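Local atomic coordinates of BRO1 protein (Saccharomyces cerevisiae, PDB entry 1ZB1), a protein that helps sort cargo into the intralumenal vesicles of multivesicular bodies and recruits the deubiquitinase DOA4 to endosomes, its Bro1 domain being the part described here. Residues F78-Y83 and P355-V360; W99-Y104 and L111-H116; N147-L152 and E192-K197; D227-I232 and K243-V248. One frame throughout, in Å; residues are numbered along the deposited sequence.

Contact 1 of 4, residues F78-Y83 and P355-V360; sequences FLEHLY and PYMQDV
Met357 meets the imidazole of His81 along most of its length. The closest approach is from its backbone, Met357 O lying 3.0 Å from His81 CE1. Met357 CB lies 3.7 Å from His81 CE1, and SD comes equally near that ring carbon, approaching the ring obliquely. The chain turns at both chi2 and chi3, which folds the terminal methyl back over the imidazole. CE sits 3.6 Å from the His81 ring centroid and only 22° off the normal, a CH-pi contact over one face, displaced toward the rim beside CE1. From there Met357 CE also touches Glu80 CG at 3.7 Å, next to the carboxylate that forms a salt bridge with Lys122 of helix 118-139. In the fold this joins helix 65-86 to the last helix of the modelled chain, 349-371. The two short segments cross at -70° with their axes 9.8 Å apart, and 271 residues lie between them. At the other end of the contact Val360 projects its CG1 branch at the backbone of Phe78, 3.5 Å from both Phe78 N and Phe78 CA. The Phe78 side chain leaves its backbone away from residues 355-360, though CB still comes 4.1 Å from Val360 CG1; its ring packs farther along the same helix, edge-to-face with Tyr364 and against Tyr368.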
# COMPACT_ATOMS: atom_id res chain seq x y z
N PHE A 78 -11.48 9.59 -17.65
CA PHE A 78 -11.40 10.28 -18.94
C PHE A 78 -10.43 9.54 -19.85
O PHE A 78 -10.70 9.30 -21.02
CB PHE A 78 -10.91 11.72 -18.77
CG PHE A 78 -10.54 12.38 -20.07
CD1 PHE A 78 -11.52 12.94 -20.89
CD2 PHE A 78 -9.22 12.37 -20.52
CE1 PHE A 78 -11.20 13.48 -22.14
CE2 PHE A 78 -8.89 12.91 -21.77
CZ PHE A 78 -9.88 13.46 -22.57
N LEU A 79 -9.27 9.21 -19.28
CA LEU A 79 -8.20 8.51 -20.00
C LEU A 79 -8.61 7.11 -20.44
O LEU A 79 -8.27 6.68 -21.55
CB LEU A 79 -6.97 8.39 -19.11
CG LEU A 79 -5.78 9.35 -19.16
CD1 LEU A 79 -6.08 10.63 -19.93
CD2 LEU A 79 -5.37 9.63 -17.74
N GLU A 80 -9.30 6.39 -19.57
CA GLU A 80 -9.72 5.03 -19.88
C GLU A 80 -10.70 5.01 -21.05
O GLU A 80 -10.57 4.18 -21.96
CB GLU A 80 -10.33 4.36 -18.64
CG GLU A 80 -10.58 2.87 -18.80
CD GLU A 80 -9.30 2.08 -19.02
OE1 GLU A 80 -8.51 2.44 -19.92
OE2 GLU A 80 -9.10 1.08 -18.30
N HIS A 81 -11.67 5.91 -21.03
CA HIS A 81 -12.64 5.99 -22.13
C HIS A 81 -11.94 6.43 -23.42
O HIS A 81 -12.31 5.98 -24.50
CB HIS A 81 -13.77 6.97 -21.80
CG HIS A 81 -14.81 6.41 -20.89
ND1 HIS A 81 -14.97 6.83 -19.58
CD2 HIS A 81 -15.77 5.47 -21.09
CE1 HIS A 81 -15.97 6.18 -19.02
NE2 HIS A 81 -16.47 5.34 -19.92
N LEU A 82 -10.96 7.32 -23.30
CA LEU A 82 -10.21 7.80 -24.46
C LEU A 82 -9.46 6.62 -25.07
O LEU A 82 -9.41 6.45 -26.29
CB LEU A 82 -9.21 8.88 -24.05
CG LEU A 82 -8.35 9.50 -25.16
CD1 LEU A 82 -9.24 10.13 -26.23
CD2 LEU A 82 -7.42 10.54 -24.57
N TYR A 83 -8.88 5.80 -24.19
CA TYR A 83 -8.13 4.62 -24.62
C TYR A 83 -9.05 3.57 -25.25
O TYR A 83 -8.66 2.91 -26.20
CB TYR A 83 -7.38 4.02 -23.43
CG TYR A 83 -6.60 2.76 -23.75
CD1 TYR A 83 -7.10 1.51 -23.42
CD2 TYR A 83 -5.35 2.83 -24.38
CE1 TYR A 83 -6.38 0.35 -23.69
CE2 TYR A 83 -4.63 1.67 -24.66
CZ TYR A 83 -5.15 0.44 -24.31
OH TYR A 83 -4.43 -0.71 -24.57
N PRO A 355 -17.43 3.30 -10.31
CA PRO A 355 -18.37 4.37 -9.95
C PRO A 355 -18.14 5.73 -10.63
O PRO A 355 -19.05 6.56 -10.70
CB PRO A 355 -18.21 4.47 -8.43
CG PRO A 355 -17.82 3.07 -8.04
CD PRO A 355 -16.83 2.70 -9.11
N TYR A 356 -16.93 5.96 -11.15
CA TYR A 356 -16.61 7.23 -11.81
C TYR A 356 -16.76 7.25 -13.33
O TYR A 356 -16.81 8.32 -13.94
CB TYR A 356 -15.17 7.64 -11.47
CG TYR A 356 -14.91 7.81 -10.00
CD1 TYR A 356 -14.59 6.72 -9.19
CD2 TYR A 356 -15.03 9.06 -9.40
CE1 TYR A 356 -14.39 6.88 -7.81
CE2 TYR A 356 -14.83 9.23 -8.03
CZ TYR A 356 -14.52 8.14 -7.24
OH TYR A 356 -14.35 8.31 -5.89
N MET A 357 -16.83 6.07 -13.95
CA MET A 357 -16.92 5.96 -15.40
C MET A 357 -18.14 6.59 -16.11
O MET A 357 -17.98 7.28 -17.12
CB MET A 357 -16.80 4.49 -15.80
CG MET A 357 -15.45 3.86 -15.45
SD MET A 357 -14.04 4.58 -16.35
CE MET A 357 -14.12 3.68 -17.88
N GLN A 358 -19.34 6.38 -15.58
CA GLN A 358 -20.56 6.92 -16.19
C GLN A 358 -20.59 8.43 -16.45
O GLN A 358 -20.76 8.87 -17.59
CB GLN A 358 -21.78 6.53 -15.36
CG GLN A 358 -22.67 5.48 -15.99
CD GLN A 358 -23.33 5.95 -17.27
OE1 GLN A 358 -22.67 6.20 -18.28
NE2 GLN A 358 -24.66 6.09 -17.24
N ASP A 359 -20.45 9.22 -15.39
CA ASP A 359 -20.49 10.68 -15.53
C ASP A 359 -19.45 11.24 -16.50
O ASP A 359 -19.73 12.20 -17.24
CB ASP A 359 -20.33 11.36 -14.16
CG ASP A 359 -21.53 11.12 -13.25
OD1 ASP A 359 -22.68 11.22 -13.74
OD2 ASP A 359 -21.33 10.86 -12.04
N VAL A 360 -18.26 10.65 -16.51
CA VAL A 360 -17.19 11.10 -17.39
C VAL A 360 -17.50 10.80 -18.86
O VAL A 360 -17.25 11.63 -19.73
CB VAL A 360 -15.84 10.46 -16.99
CG1 VAL A 360 -14.80 10.69 -18.09
CG2 VAL A 360 -15.35 11.08 -15.69

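Contact 2 of 4, residues W99-Y104 and L111-H116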
# COMPACT_ATOMS: atom_id res chain seq x y z
N TRP A 99 6.31 13.20 -16.91
CA TRP A 99 6.33 12.82 -15.49
C TRP A 99 7.72 12.62 -14.88
O TRP A 99 8.62 12.07 -15.52
CB TRP A 99 5.52 11.53 -15.27
CG TRP A 99 4.06 11.69 -15.53
CD1 TRP A 99 3.43 11.66 -16.74
CD2 TRP A 99 3.04 11.96 -14.56
NE1 TRP A 99 2.08 11.89 -16.59
CE2 TRP A 99 1.81 12.07 -15.26
CE3 TRP A 99 3.04 12.11 -13.17
CZ2 TRP A 99 0.60 12.33 -14.61
CZ3 TRP A 99 1.82 12.37 -12.52
CH2 TRP A 99 0.63 12.48 -13.25
N TYR A 100 7.86 13.04 -13.63
CA TYR A 100 9.10 12.91 -12.88
C TYR A 100 9.05 11.67 -11.98
O TYR A 100 7.98 11.27 -11.51
CB TYR A 100 9.33 14.13 -11.97
CG TYR A 100 9.65 15.43 -12.68
CD1 TYR A 100 8.66 16.20 -13.28
CD2 TYR A 100 10.97 15.91 -12.71
CE1 TYR A 100 8.96 17.42 -13.90
CE2 TYR A 100 11.28 17.12 -13.33
CZ TYR A 100 10.28 17.87 -13.91
OH TYR A 100 10.60 19.07 -14.49
N ASP A 101 10.21 11.07 -11.72
CA ASP A 101 10.26 9.92 -10.83
C ASP A 101 10.00 10.42 -9.40
O ASP A 101 10.41 11.53 -9.06
CB ASP A 101 11.64 9.26 -10.88
CG ASP A 101 11.85 8.40 -12.11
OD1 ASP A 101 10.89 8.19 -12.88
OD2 ASP A 101 12.99 7.93 -12.30
N ALA A 102 9.34 9.61 -8.58
CA ALA A 102 9.07 9.99 -7.20
C ALA A 102 10.40 10.28 -6.49
O ALA A 102 11.39 9.57 -6.71
CB ALA A 102 8.33 8.86 -6.47
N GLU A 103 10.42 11.31 -5.66
CA GLU A 103 11.65 11.69 -4.96
C GLU A 103 11.73 11.19 -3.52
O GLU A 103 11.13 11.78 -2.62
CB GLU A 103 11.80 13.21 -4.99
CG GLU A 103 12.07 13.76 -6.37
CD GLU A 103 12.17 15.28 -6.41
OE1 GLU A 103 12.64 15.80 -7.44
OE2 GLU A 103 11.79 15.94 -5.43
N TYR A 104 12.47 10.11 -3.30
CA TYR A 104 12.62 9.58 -1.95
C TYR A 104 13.89 10.11 -1.32
O TYR A 104 13.87 11.05 -0.52
CB TYR A 104 12.68 8.04 -1.96
CG TYR A 104 11.46 7.36 -2.52
CD1 TYR A 104 11.43 6.90 -3.83
CD2 TYR A 104 10.32 7.14 -1.72
CE1 TYR A 104 10.32 6.25 -4.34
CE2 TYR A 104 9.20 6.49 -2.23
CZ TYR A 104 9.21 6.05 -3.55
OH TYR A 104 8.12 5.39 -4.07
N LEU A 111 14.59 13.44 -12.41
CA LEU A 111 14.56 12.59 -13.60
C LEU A 111 13.14 12.51 -14.16
O LEU A 111 12.22 12.03 -13.50
CB LEU A 111 15.06 11.19 -13.25
CG LEU A 111 15.48 10.32 -14.43
CD1 LEU A 111 16.57 11.04 -15.23
CD2 LEU A 111 16.00 8.97 -13.94
N LYS A 112 12.97 12.99 -15.39
CA LYS A 112 11.66 12.99 -16.03
C LYS A 112 11.67 12.38 -17.42
O LYS A 112 12.72 12.29 -18.07
CB LYS A 112 11.12 14.42 -16.12
CG LYS A 112 11.98 15.35 -16.95
CD LYS A 112 11.26 16.66 -17.23
CE LYS A 112 12.13 17.60 -18.04
NZ LYS A 112 11.43 18.88 -18.30
N TYR A 113 10.49 11.97 -17.88
CA TYR A 113 10.32 11.38 -19.19
C TYR A 113 9.08 11.96 -19.86
O TYR A 113 8.11 12.33 -19.18
CB TYR A 113 10.15 9.86 -19.08
CG TYR A 113 11.26 9.15 -18.36
CD1 TYR A 113 12.45 8.82 -19.01
CD2 TYR A 113 11.13 8.80 -17.01
CE1 TYR A 113 13.49 8.16 -18.34
CE2 TYR A 113 12.15 8.14 -16.32
CZ TYR A 113 13.33 7.83 -16.99
OH TYR A 113 14.33 7.15 -16.32
N THR A 114 9.11 12.03 -21.18
CA THR A 114 7.98 12.51 -21.97
C THR A 114 7.66 11.38 -22.94
O THR A 114 8.55 10.87 -23.62
CB THR A 114 8.35 13.80 -22.76
OG1 THR A 114 8.62 14.86 -21.84
CG2 THR A 114 7.20 14.20 -23.67
N GLN A 115 6.40 10.96 -22.96
CA GLN A 115 5.96 9.87 -23.83
C GLN A 115 4.52 10.17 -24.24
O GLN A 115 3.73 10.66 -23.42
CB GLN A 115 6.09 8.52 -23.09
CG GLN A 115 5.69 7.29 -23.91
CD GLN A 115 6.21 5.98 -23.32
OE1 GLN A 115 5.48 4.99 -23.22
NE2 GLN A 115 7.48 5.97 -22.94
N HIS A 116 4.18 9.87 -25.49
CA HIS A 116 2.85 10.16 -26.03
C HIS A 116 1.76 9.11 -25.79
O HIS A 116 0.58 9.39 -26.00
CB HIS A 116 2.92 10.40 -27.54
CG HIS A 116 3.81 11.53 -27.96
ND1 HIS A 116 3.84 12.74 -27.29
CD2 HIS A 116 4.63 11.66 -29.02
CE1 HIS A 116 4.65 13.57 -27.93
NE2 HIS A 116 5.14 12.94 -28.98
O HOH W 1 13.71 6.06 -13.98
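Trp99 and Tyr113 form an antiparallel hydrogen-bonded pair, each N-H meeting the other's carbonyl at 3.0 Å N to O, and Tyr100 with Lys112 is the following non-hydrogen-bonded pair. The ladder runs one bond past the strand, from Asp101 N to Leu111 O, with a C=O...N angle of 174°. On one face of this beta hairpin, Lys112 lies alongside Tyr100. Lys112 CB is 3.8 Å from the Tyr100 ring centroid and 13° off the normal, a CH-pi contact over the ring centre. Lys112 CG stands between the backbone N and the carbonyl carbon (chi1 61°), and the extended chain beyond carries CD to 3.7 Å from Tyr100 CZ. The ammonium ends in a salt bridge with Glu19. On the other face, the Trp99 indole packs on helix 118-139, where NE1 bonds Glu121. Asp101 OD1 lies in the plane of the Tyr113 ring, at its edge beside CE2, and accepts a hydrogen bond from Ser171. A water donates to Asp101 OD2 at 2.6 Å and also bonds Tyr113 OH. Leu111 CD2 packs against that same carboxylate oxygen at 3.6 Å. The buried carboxylate thus has a partner on each oxygen, Ser171 and the water, which would fix its rotation and probably stabilise its negative charge.

Contact 3 of 4, residues N147-L152 and E192-K197; sequences NSIANL and ELFVLK
Two antiparallel helices of the largely helical Bro1 domain, 146-165 and 176-198, pack here through Ile149, Leu152 and Leu193. The short segments run at 163° to each other with axes 9.7 Å apart, and the closest CA pair, Ile149 with Leu193, is 6.4 Å apart. Ile149 and Leu193 lie flank to flank, pointing opposite ways, Ile149 CG1 lying 3.7 Å from Leu193 CB. With CG1 anti to the carbonyl carbon and chi2 extended (178°), Ile149 reaches across to the next residue. Its CD1 lies at the edge of the Phe194 ring, near its plane, but meets mainly backbone and the base of the side chain: Ile149 CD1 is nearest Phe194 CA (3.5 Å) and Phe194 N (3.6 Å), with Phe194 CB at 4.0 Å. One turn farther along, Leu152 comes at Leu193 almost perpendicularly and the two meet by methyls, Leu152 CD1 to Leu193 CD2 at 3.5 Å. The same Leu193 CD2 rests 3.8 Å from Ser148 CB, which gives that methyl two neighbours on helix 146-165. Leu152 also packs on Ala137 of helix 118-139. Lys197 of helix 176-198 forms a salt bridge with Asp144, just before helix 146-165. Between the two segments themselves the meeting is carbon on carbon: shape and burial of aliphatic branches hold them, while the hydroxyl of Ser148 is satisfied by a third helix, through the carbonyl of Ala137, leaving its CB to serve the apolar interface.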
# COMPACT_ATOMS: atom_id res chain seq x y z
N ASN A 147 -11.50 3.14 8.76
CA ASN A 147 -11.28 3.90 7.53
C ASN A 147 -9.87 3.69 6.97
O ASN A 147 -9.70 3.50 5.76
CB ASN A 147 -11.49 5.39 7.78
CG ASN A 147 -11.24 6.23 6.54
OD1 ASN A 147 -12.13 6.40 5.70
ND2 ASN A 147 -10.02 6.74 6.40
N SER A 148 -8.87 3.74 7.84
CA SER A 148 -7.49 3.56 7.42
C SER A 148 -7.26 2.19 6.80
O SER A 148 -6.51 2.05 5.84
CB SER A 148 -6.55 3.75 8.61
OG SER A 148 -6.63 5.08 9.08
N ILE A 149 -7.90 1.16 7.36
CA ILE A 149 -7.76 -0.19 6.83
C ILE A 149 -8.36 -0.26 5.43
O ILE A 149 -7.74 -0.80 4.50
CB ILE A 149 -8.47 -1.23 7.76
CG1 ILE A 149 -7.69 -1.38 9.06
CG2 ILE A 149 -8.60 -2.58 7.05
CD1 ILE A 149 -8.31 -2.35 10.06
N ALA A 150 -9.55 0.30 5.28
CA ALA A 150 -10.25 0.31 3.99
C ALA A 150 -9.45 1.03 2.90
O ALA A 150 -9.43 0.59 1.75
CB ALA A 150 -11.62 0.97 4.15
N ASN A 151 -8.79 2.13 3.26
CA ASN A 151 -8.01 2.88 2.29
C ASN A 151 -6.68 2.20 1.94
O ASN A 151 -6.23 2.26 0.80
CB ASN A 151 -7.80 4.32 2.78
CG ASN A 151 -8.99 5.22 2.46
OD1 ASN A 151 -9.19 5.60 1.30
ND2 ASN A 151 -9.80 5.53 3.47
N LEU A 152 -6.05 1.55 2.91
CA LEU A 152 -4.80 0.84 2.63
C LEU A 152 -5.13 -0.37 1.75
O LEU A 152 -4.32 -0.79 0.92
CB LEU A 152 -4.14 0.38 3.93
CG LEU A 152 -3.42 1.47 4.74
CD1 LEU A 152 -3.04 0.94 6.11
CD2 LEU A 152 -2.17 1.93 3.98
N GLU A 192 -1.83 -5.36 9.63
CA GLU A 192 -1.29 -4.88 10.90
C GLU A 192 -2.29 -4.00 11.65
O GLU A 192 -2.50 -4.17 12.85
CB GLU A 192 0.02 -4.12 10.66
CG GLU A 192 0.54 -3.37 11.87
CD GLU A 192 1.89 -2.71 11.62
OE1 GLU A 192 2.14 -2.28 10.48
OE2 GLU A 192 2.68 -2.62 12.57
N LEU A 193 -2.92 -3.07 10.94
CA LEU A 193 -3.91 -2.19 11.57
C LEU A 193 -5.12 -2.98 12.06
O LEU A 193 -5.76 -2.61 13.05
CB LEU A 193 -4.35 -1.10 10.59
CG LEU A 193 -3.82 0.33 10.81
CD1 LEU A 193 -2.39 0.31 11.31
CD2 LEU A 193 -3.94 1.12 9.52
N PHE A 194 -5.43 -4.08 11.37
CA PHE A 194 -6.57 -4.92 11.76
C PHE A 194 -6.28 -5.55 13.12
O PHE A 194 -7.15 -5.61 14.00
CB PHE A 194 -6.82 -6.01 10.72
CG PHE A 194 -8.08 -6.79 10.95
CD1 PHE A 194 -9.32 -6.22 10.71
CD2 PHE A 194 -8.03 -8.09 11.43
CE1 PHE A 194 -10.50 -6.93 10.94
CE2 PHE A 194 -9.20 -8.82 11.67
CZ PHE A 194 -10.44 -8.24 11.43
N VAL A 195 -5.05 -6.03 13.29
CA VAL A 195 -4.63 -6.64 14.56
C VAL A 195 -4.72 -5.60 15.67
O VAL A 195 -5.31 -5.85 16.72
CB VAL A 195 -3.17 -7.15 14.48
CG1 VAL A 195 -2.70 -7.55 15.87
CG2 VAL A 195 -3.08 -8.34 13.54
N LEU A 196 -4.14 -4.43 15.44
CA LEU A 196 -4.16 -3.35 16.42
C LEU A 196 -5.59 -2.99 16.82
O LEU A 196 -5.86 -2.64 17.97
CB LEU A 196 -3.45 -2.11 15.88
CG LEU A 196 -1.93 -2.02 16.11
CD1 LEU A 196 -1.26 -3.27 15.63
CD2 LEU A 196 -1.38 -0.80 15.38
N LYS A 197 -6.51 -3.08 15.86
CA LYS A 197 -7.90 -2.77 16.12
C LYS A 197 -8.52 -3.73 17.14
O LYS A 197 -9.12 -3.30 18.12
CB LYS A 197 -8.71 -2.80 14.83
CG LYS A 197 -10.21 -2.59 15.03
CD LYS A 197 -10.97 -2.67 13.72
CE LYS A 197 -12.47 -2.58 13.95
NZ LYS A 197 -12.83 -1.36 14.73

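Contact 4 of 4, residues D227-I232 and K243-V248; sequences DFMKEI and KWKTTV
Met229 of helix 208-230 reaches across to Lys245 and Trp244 on helix 242-269, two successive helices of the Bro1 domain joined by the connection that includes Ile232. Apolar packing dominates. Met229 points at the facing helix; its extended chi2 (171°) carries SD to the backbone there, and the turn at chi3 (92°) lays CE against it. Met229 SD stands 3.9 Å from Lys245 CA and, more loosely, 4.3 Å from Val248 CG2. The methyl CE goes further in, touching Lys245 CB at 3.7 Å and Trp244 CB at 4.1 Å. The indole of Trp244 leads away from residues 227-232 to stack on Phe11, and both Met229 and Trp244 also pack on Phe181 of helix 176-198. A third helix therefore lines the same junction. Val248 also touches Cys225 and His226, about one turn earlier on helix 208-230. The second kind of contact sets aliphatic carbon against backbone oxygen. Lys245 runs out extended through chi3, which puts its CE 3.4 Å from Met229 O and more distantly from Ile232 O; the bend at chi4 turns only NZ. Ile232 is poorly ordered, so its share carries less weight. The tightest fit is at the Met229 methyl, whose CE is 3.4 Å from Lys245 N and 3.5 Å from Lys245 CA, the latter closer than usual van der Waals contact.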
# COMPACT_ATOMS: atom_id res chain seq x y z
N ASP A 227 11.88 -10.21 2.16
CA ASP A 227 12.50 -11.02 1.11
C ASP A 227 12.86 -10.22 -0.14
O ASP A 227 13.88 -10.49 -0.77
CB ASP A 227 11.60 -12.20 0.72
CG ASP A 227 11.54 -13.27 1.79
OD1 ASP A 227 12.35 -13.22 2.74
OD2 ASP A 227 10.68 -14.18 1.68
N PHE A 228 12.03 -9.26 -0.50
CA PHE A 228 12.30 -8.45 -1.68
C PHE A 228 13.51 -7.54 -1.48
O PHE A 228 14.33 -7.38 -2.38
CB PHE A 228 11.10 -7.58 -2.04
CG PHE A 228 11.34 -6.67 -3.21
CD1 PHE A 228 11.48 -7.19 -4.49
CD2 PHE A 228 11.43 -5.30 -3.03
CE1 PHE A 228 11.71 -6.35 -5.58
CE2 PHE A 228 11.67 -4.45 -4.11
CZ PHE A 228 11.80 -4.98 -5.39
N MET A 229 13.61 -6.96 -0.29
CA MET A 229 14.71 -6.05 0.04
C MET A 229 16.00 -6.79 0.39
O MET A 229 17.06 -6.17 0.52
CB MET A 229 14.30 -5.15 1.20
CG MET A 229 12.96 -4.45 1.00
SD MET A 229 12.37 -3.60 2.49
CE MET A 229 13.07 -2.00 2.20
N LYS A 230 15.91 -8.10 0.56
CA LYS A 230 17.08 -8.92 0.90
C LYS A 230 17.94 -9.19 -0.33
O LYS A 230 19.17 -9.23 -0.24
CB LYS A 230 16.63 -10.25 1.51
CG LYS A 230 17.78 -11.20 1.81
CD LYS A 230 17.28 -12.53 2.35
CE LYS A 230 16.58 -12.36 3.69
NZ LYS A 230 16.10 -13.66 4.24
N GLU A 231 17.30 -9.38 -1.48
CA GLU A 231 18.00 -9.65 -2.72
C GLU A 231 18.95 -8.49 -3.04
O GLU A 231 19.83 -8.60 -3.89
CB GLU A 231 17.01 -9.84 -3.87
CG GLU A 231 16.24 -8.58 -4.24
CD GLU A 231 15.14 -8.83 -5.25
OE1 GLU A 231 14.51 -7.85 -5.71
OE2 GLU A 231 14.89 -10.01 -5.59
N ILE A 232 18.75 -7.37 -2.35
CA ILE A 232 19.57 -6.19 -2.53
C ILE A 232 20.18 -5.77 -1.19
O ILE A 232 19.48 -5.34 -0.28
CB ILE A 232 18.75 -5.03 -3.14
CG1 ILE A 232 19.64 -3.81 -3.36
CG2 ILE A 232 17.57 -4.69 -2.24
CD1 ILE A 232 18.95 -2.70 -4.10
N LYS A 243 15.27 3.81 5.24
CA LYS A 243 14.73 3.54 6.58
C LYS A 243 13.73 2.39 6.65
O LYS A 243 13.59 1.75 7.70
CB LYS A 243 14.06 4.80 7.13
CG LYS A 243 15.01 5.92 7.48
CD LYS A 243 14.24 7.20 7.81
CE LYS A 243 13.21 6.96 8.90
NZ LYS A 243 12.42 8.19 9.21
N TRP A 244 13.03 2.12 5.55
CA TRP A 244 12.02 1.05 5.53
C TRP A 244 12.55 -0.35 5.78
O TRP A 244 11.88 -1.18 6.41
CB TRP A 244 11.26 1.05 4.20
CG TRP A 244 10.49 2.30 3.91
CD1 TRP A 244 10.19 3.31 4.79
CD2 TRP A 244 9.88 2.66 2.67
NE1 TRP A 244 9.43 4.27 4.17
CE2 TRP A 244 9.23 3.90 2.86
CE3 TRP A 244 9.83 2.06 1.40
CZ2 TRP A 244 8.52 4.54 1.84
CZ3 TRP A 244 9.13 2.70 0.39
CH2 TRP A 244 8.48 3.93 0.61
N LYS A 245 13.75 -0.64 5.28
CA LYS A 245 14.31 -1.97 5.44
C LYS A 245 14.39 -2.46 6.89
O LYS A 245 13.96 -3.57 7.20
CB LYS A 245 15.71 -2.02 4.80
CG LYS A 245 16.23 -3.42 4.57
CD LYS A 245 17.57 -3.40 3.85
CE LYS A 245 18.02 -4.79 3.47
NZ LYS A 245 18.09 -5.68 4.66
N THR A 246 14.92 -1.63 7.78
CA THR A 246 15.06 -2.03 9.17
C THR A 246 13.72 -2.19 9.88
O THR A 246 13.56 -3.08 10.72
CB THR A 246 15.94 -1.03 9.96
OG1 THR A 246 15.32 0.26 9.97
CG2 THR A 246 17.31 -0.91 9.30
N THR A 247 12.76 -1.34 9.55
CA THR A 247 11.44 -1.41 10.18
C THR A 247 10.64 -2.64 9.75
O THR A 247 9.89 -3.22 10.54
CB THR A 247 10.65 -0.12 9.91
OG1 THR A 247 11.31 0.97 10.56
CG2 THR A 247 9.23 -0.22 10.43
N VAL A 248 10.79 -3.04 8.50
CA VAL A 248 10.09 -4.22 7.99
C VAL A 248 10.63 -5.45 8.72
O VAL A 248 9.87 -6.33 9.14
CB VAL A 248 10.31 -4.36 6.46
CG1 VAL A 248 9.92 -5.76 6.00
CG2 VAL A 248 9.47 -3.32 5.72

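All four contacts lie within the one Bro1 domain but are spread along its elongated body. Contact 1 has the longest sequence span, and the other three fall between its segments in the chain. It is far from contact 4, their centres about 38 Å apart on opposite sides of the chain's centre. Contacts 2 and 4 touch directly although their centres are about 24 Å apart: Tyr104 CE2, beyond the hairpin strand, packs 3.9 Å from Trp244 CH2. Contacts 3 and 4 share the succession of helices 176-198 and 208-230, with nearest atoms about 7 Å apart. Helix 118-139 is common to contacts 1, 2 and 3, taking side chains from a segment of each.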